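Local coordinates for CBS domain-containing protein (Pyrococcus horikoshii, PDB 2YZQ) that is of unknown function but binds S-adenosylmethionine and, as a protein of four CBS domains, may serve as a ligand sensor, at residues L107-K119 and G266-V278. Residues are numbered along the deposited sequence; the frame is centred on the assembly and turned at random.
Sequences LTVGDIIRRYFAK and GLIRDFDLLKVLV
Val109 sets its two methyls on different partners at the start of helix 109-117. CG1, anti to the backbone N (chi1 170°), lies against the carboxylate carbon of Asp270, 3.5 Å from CG, while CG2 reaches the edge of the Phe271 ring, near its plane, and also meets Leu274 CD1. The carboxylate of Asp270 is thus covered by a methyl on one side; its OD2 is paired with Arg92 in a salt bridge, so the buried charge has a mate. One turn on, Ile113 crosses Asp270 and Leu273 at about a right angle, with CG1 on Asp270 CB and CD1 3.6 Å from Leu273 CD1. The contact joins two CBS domains that lie far apart in sequence, each segment running from its last strand into the helical turns that follow, and the side chain of Asp270 lies about 8 Å from the bound S-adenosylmethionine. The preceding residue in the first helix, Ile112, touches Leu274 CD2 with its CD1 at 3.7 Å. With CG anti to the carbonyl carbon (chi1 -71°), Phe117 sends its ring to the second backbone, where CZ comes 3.3 Å from Leu273 O and 3.8 Å from Leu277 CG. Replacing this ring by an alanine is likely to open a gap beside Leu273 and Leu277 and to cost Tyr123 its edge-to-face contact with Phe117. Leu277 CD2 meets Tyr116 CE2 at 3.6 Å, and the Tyr116 hydroxyl is hydrogen-bonded with that of Tyr123.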
loop_
_atom_site.group_PDB
_atom_site.type_symbol
_atom_site.label_atom_id
_atom_site.label_comp_id
_atom_site.label_asym_id
_atom_site.label_seq_id
_atom_site.Cartn_x
_atom_site.Cartn_y
_atom_site.Cartn_z
ATOM N N LEU A 107 -4.236 3.127 12.181
ATOM C CA LEU A 107 -4.040 4.039 11.063
ATOM C C LEU A 107 -3.216 3.340 9.995
ATOM O O LEU A 107 -2.096 2.913 10.256
ATOM C CB LEU A 107 -3.307 5.294 11.528
ATOM C CG LEU A 107 -2.921 6.298 10.440
ATOM C CD1 LEU A 107 -4.177 6.949 9.869
ATOM C CD2 LEU A 107 -1.994 7.349 11.025
ATOM N N THR A 108 -3.776 3.224 8.798
ATOM C CA THR A 108 -3.071 2.564 7.704
ATOM C C THR A 108 -2.661 3.549 6.623
ATOM O O THR A 108 -3.088 4.699 6.614
ATOM C CB THR A 108 -3.948 1.500 7.024
ATOM O OG1 THR A 108 -4.996 2.143 6.286
ATOM C CG2 THR A 108 -4.560 0.575 8.059
ATOM N N VAL A 109 -1.819 3.081 5.709
ATOM C CA VAL A 109 -1.389 3.911 4.596
ATOM C C VAL A 109 -2.640 4.243 3.791
ATOM O O VAL A 109 -2.808 5.369 3.325
ATOM C CB VAL A 109 -0.389 3.161 3.692
ATOM C CG1 VAL A 109 -0.142 3.959 2.422
ATOM C CG2 VAL A 109 0.917 2.946 4.435
ATOM N N GLY A 110 -3.516 3.252 3.650
ATOM C CA GLY A 110 -4.754 3.447 2.914
ATOM C C GLY A 110 -5.578 4.578 3.502
ATOM O O GLY A 110 -6.131 5.399 2.769
ATOM N N ASP A 111 -5.658 4.627 4.829
ATOM C CA ASP A 111 -6.418 5.678 5.496
ATOM C C ASP A 111 -5.852 7.050 5.165
ATOM O O ASP A 111 -6.597 7.998 4.922
ATOM C CB ASP A 111 -6.392 5.507 7.019
ATOM C CG ASP A 111 -7.106 4.260 7.489
ATOM O OD1 ASP A 111 -8.147 3.899 6.900
ATOM O OD2 ASP A 111 -6.631 3.651 8.472
ATOM N N ILE A 112 -4.528 7.161 5.172
ATOM C CA ILE A 112 -3.892 8.435 4.883
ATOM C C ILE A 112 -4.197 8.871 3.452
ATOM O O ILE A 112 -4.487 10.033 3.205
ATOM C CB ILE A 112 -2.369 8.354 5.118
ATOM C CG1 ILE A 112 -2.106 8.107 6.609
ATOM C CG2 ILE A 112 -1.695 9.641 4.654
ATOM C CD1 ILE A 112 -0.648 8.008 6.985
ATOM N N ILE A 113 -4.156 7.931 2.517
ATOM C CA ILE A 113 -4.441 8.249 1.121
ATOM C C ILE A 113 -5.896 8.676 0.908
ATOM O O ILE A 113 -6.168 9.750 0.365
ATOM C CB ILE A 113 -4.168 7.033 0.203
ATOM C CG1 ILE A 113 -2.691 6.641 0.277
ATOM C CG2 ILE A 113 -4.593 7.350 -1.231
ATOM C CD1 ILE A 113 -1.736 7.759 -0.033
ATOM N N ARG A 114 -6.820 7.832 1.351
ATOM C CA ARG A 114 -8.249 8.074 1.172
ATOM C C ARG A 114 -8.886 9.181 2.009
ATOM O O ARG A 114 -9.715 9.942 1.505
ATOM C CB ARG A 114 -9.014 6.769 1.418
ATOM C CG ARG A 114 -8.670 5.653 0.441
ATOM C CD ARG A 114 -9.214 4.313 0.912
ATOM N NE ARG A 114 -8.541 3.859 2.128
ATOM C CZ ARG A 114 -8.736 2.674 2.695
ATOM N NH1 ARG A 114 -9.591 1.810 2.160
ATOM N NH2 ARG A 114 -8.070 2.345 3.794
ATOM N N ARG A 115 -8.504 9.271 3.278
ATOM C CA ARG A 115 -9.091 10.262 4.175
ATOM C C ARG A 115 -8.338 11.576 4.282
ATOM O O ARG A 115 -8.901 12.585 4.707
ATOM C CB ARG A 115 -9.236 9.664 5.574
ATOM C CG ARG A 115 -10.083 8.408 5.628
ATOM C CD ARG A 115 -9.975 7.720 6.985
ATOM N NE ARG A 115 -10.795 6.510 7.035
ATOM C CZ ARG A 115 -10.762 5.616 8.018
ATOM N NH1 ARG A 115 -9.942 5.783 9.048
ATOM N NH2 ARG A 115 -11.550 4.548 7.970
ATOM N N TYR A 116 -7.070 11.574 3.889
ATOM C CA TYR A 116 -6.264 12.778 3.997
ATOM C C TYR A 116 -5.793 13.360 2.666
ATOM O O TYR A 116 -6.290 14.399 2.229
ATOM C CB TYR A 116 -5.068 12.492 4.909
ATOM C CG TYR A 116 -4.198 13.689 5.196
ATOM C CD1 TYR A 116 -4.727 14.836 5.785
ATOM C CD2 TYR A 116 -2.835 13.665 4.903
ATOM C CE1 TYR A 116 -3.920 15.930 6.079
ATOM C CE2 TYR A 116 -2.022 14.751 5.195
ATOM C CZ TYR A 116 -2.569 15.880 5.782
ATOM O OH TYR A 116 -1.765 16.957 6.077
ATOM N N PHE A 117 -4.845 12.700 2.006
ATOM C CA PHE A 117 -4.345 13.232 0.742
ATOM C C PHE A 117 -5.431 13.479 -0.302
ATOM O O PHE A 117 -5.395 14.479 -1.014
ATOM C CB PHE A 117 -3.271 12.309 0.145
ATOM C CG PHE A 117 -1.964 12.319 0.898
ATOM C CD1 PHE A 117 -1.372 13.519 1.281
ATOM C CD2 PHE A 117 -1.315 11.128 1.200
ATOM C CE1 PHE A 117 -0.148 13.530 1.953
ATOM C CE2 PHE A 117 -0.092 11.128 1.868
ATOM C CZ PHE A 117 0.490 12.330 2.246
ATOM N N ALA A 118 -6.396 12.572 -0.396
ATOM C CA ALA A 118 -7.468 12.710 -1.378
ATOM C C ALA A 118 -8.542 13.724 -0.998
ATOM O O ALA A 118 -9.364 14.094 -1.836
ATOM C CB ALA A 118 -8.116 11.357 -1.630
ATOM N N LYS A 119 -8.532 14.179 0.252
ATOM C CA LYS A 119 -9.547 15.125 0.720
ATOM C C LYS A 119 -9.040 16.508 1.115
ATOM O O LYS A 119 -9.792 17.486 1.064
ATOM C CB LYS A 119 -10.306 14.523 1.907
ATOM C CG LYS A 119 -11.042 13.230 1.597
ATOM C CD LYS A 119 -12.130 13.447 0.564
ATOM C CE LYS A 119 -12.873 12.157 0.262
ATOM N NZ LYS A 119 -13.535 11.597 1.472
ATOM N N GLY A 266 8.934 5.518 -13.919
ATOM C CA GLY A 266 8.877 5.382 -12.475
ATOM C C GLY A 266 7.564 4.816 -11.977
ATOM O O GLY A 266 6.741 4.342 -12.758
ATOM N N LEU A 267 7.364 4.883 -10.666
ATOM C CA LEU A 267 6.149 4.367 -10.058
ATOM C C LEU A 267 5.853 5.172 -8.805
ATOM O O LEU A 267 6.755 5.429 -8.010
ATOM C CB LEU A 267 6.348 2.894 -9.676
ATOM C CG LEU A 267 5.158 2.151 -9.055
ATOM C CD1 LEU A 267 4.103 1.916 -10.130
ATOM C CD2 LEU A 267 5.619 0.826 -8.464
ATOM N N ILE A 268 4.610 5.611 -8.642
ATOM C CA ILE A 268 4.261 6.332 -7.426
ATOM C C ILE A 268 3.337 5.417 -6.619
ATOM O O ILE A 268 2.216 5.124 -7.034
ATOM C CB ILE A 268 3.589 7.715 -7.715
ATOM C CG1 ILE A 268 3.309 8.437 -6.392
ATOM C CG2 ILE A 268 2.307 7.553 -8.539
ATOM C CD1 ILE A 268 4.568 8.846 -5.643
ATOM N N ARG A 269 3.847 4.932 -5.489
ATOM C CA ARG A 269 3.107 4.035 -4.604
ATOM C C ARG A 269 2.484 4.876 -3.505
ATOM O O ARG A 269 2.930 5.997 -3.247
ATOM C CB ARG A 269 4.053 3.022 -3.943
ATOM C CG ARG A 269 4.893 2.173 -4.910
ATOM C CD ARG A 269 5.905 1.358 -4.109
ATOM N NE ARG A 269 6.836 2.246 -3.422
ATOM C CZ ARG A 269 7.539 1.914 -2.344
ATOM N NH1 ARG A 269 7.427 0.703 -1.813
ATOM N NH2 ARG A 269 8.357 2.802 -1.791
ATOM N N ASP A 270 1.457 4.339 -2.855
ATOM C CA ASP A 270 0.831 5.067 -1.764
ATOM C C ASP A 270 1.885 5.328 -0.691
ATOM O O ASP A 270 1.921 6.395 -0.079
ATOM C CB ASP A 270 -0.367 4.281 -1.182
ATOM C CG ASP A 270 -0.064 2.802 -0.909
ATOM O OD1 ASP A 270 1.112 2.386 -0.906
ATOM O OD2 ASP A 270 -1.033 2.039 -0.669
ATOM N N PHE A 271 2.766 4.354 -0.500
ATOM C CA PHE A 271 3.830 4.443 0.490
ATOM C C PHE A 271 4.778 5.606 0.193
ATOM O O PHE A 271 5.347 6.206 1.105
ATOM C CB PHE A 271 4.622 3.130 0.513
ATOM C CG PHE A 271 5.287 2.839 1.830
ATOM C CD1 PHE A 271 4.526 2.490 2.943
ATOM C CD2 PHE A 271 6.669 2.907 1.960
ATOM C CE1 PHE A 271 5.132 2.210 4.168
ATOM C CE2 PHE A 271 7.289 2.630 3.184
ATOM C CZ PHE A 271 6.515 2.281 4.289
ATOM N N ASP A 272 4.943 5.928 -1.087
ATOM C CA ASP A 272 5.833 7.016 -1.478
ATOM C C ASP A 272 5.248 8.371 -1.113
ATOM O O ASP A 272 5.978 9.334 -0.882
ATOM C CB ASP A 272 6.113 6.967 -2.983
ATOM C CG ASP A 272 6.908 5.742 -3.384
ATOM O OD1 ASP A 272 7.945 5.487 -2.744
ATOM O OD2 ASP A 272 6.502 5.039 -4.335
ATOM N N LEU A 273 3.924 8.446 -1.074
ATOM C CA LEU A 273 3.260 9.695 -0.735
ATOM C C LEU A 273 3.490 10.072 0.728
ATOM O O LEU A 273 3.386 11.241 1.093
ATOM C CB LEU A 273 1.764 9.584 -1.047
ATOM C CG LEU A 273 1.465 9.449 -2.545
ATOM C CD1 LEU A 273 -0.035 9.320 -2.768
ATOM C CD2 LEU A 273 2.007 10.663 -3.289
ATOM N N LEU A 274 3.826 9.088 1.558
ATOM C CA LEU A 274 4.083 9.349 2.974
ATOM C C LEU A 274 5.264 10.304 3.131
ATOM O O LEU A 274 5.341 11.066 4.090
ATOM C CB LEU A 274 4.389 8.045 3.713
ATOM C CG LEU A 274 3.286 6.985 3.755
ATOM C CD1 LEU A 274 3.811 5.745 4.450
ATOM C CD2 LEU A 274 2.063 7.530 4.484
ATOM N N LYS A 275 6.183 10.264 2.173
ATOM C CA LYS A 275 7.359 11.120 2.225
ATOM C C LYS A 275 6.999 12.602 2.158
ATOM O O LYS A 275 7.775 13.463 2.580
ATOM C CB LYS A 275 8.312 10.750 1.089
ATOM C CG LYS A 275 8.722 9.282 1.114
ATOM C CD LYS A 275 9.729 8.964 0.026
ATOM C CE LYS A 275 9.148 9.187 -1.360
ATOM N NZ LYS A 275 10.200 8.991 -2.399
ATOM N N VAL A 276 5.822 12.897 1.617
ATOM C CA VAL A 276 5.364 14.273 1.512
ATOM C C VAL A 276 5.144 14.858 2.909
ATOM O O VAL A 276 5.374 16.047 3.139
ATOM C CB VAL A 276 4.041 14.354 0.725
ATOM C CG1 VAL A 276 3.531 15.788 0.699
ATOM C CG2 VAL A 276 4.254 13.828 -0.687
ATOM N N LEU A 277 4.702 14.015 3.836
ATOM C CA LEU A 277 4.442 14.443 5.208
ATOM C C LEU A 277 5.708 14.741 6.007
ATOM O O LEU A 277 5.648 15.388 7.050
ATOM C CB LEU A 277 3.616 13.383 5.940
ATOM C CG LEU A 277 2.139 13.310 5.552
ATOM C CD1 LEU A 277 1.512 12.039 6.103
ATOM C CD2 LEU A 277 1.421 14.540 6.087
ATOM N N VAL A 278 6.848 14.265 5.522
ATOM C CA VAL A 278 8.113 14.500 6.207
ATOM C C VAL A 278 8.650 15.885 5.861
ATOM O O VAL A 278 8.842 16.690 6.797
ATOM C CB VAL A 278 9.168 13.443 5.817
ATOM C CG1 VAL A 278 10.479 13.728 6.539
ATOM C CG2 VAL A 278 8.660 12.054 6.166
#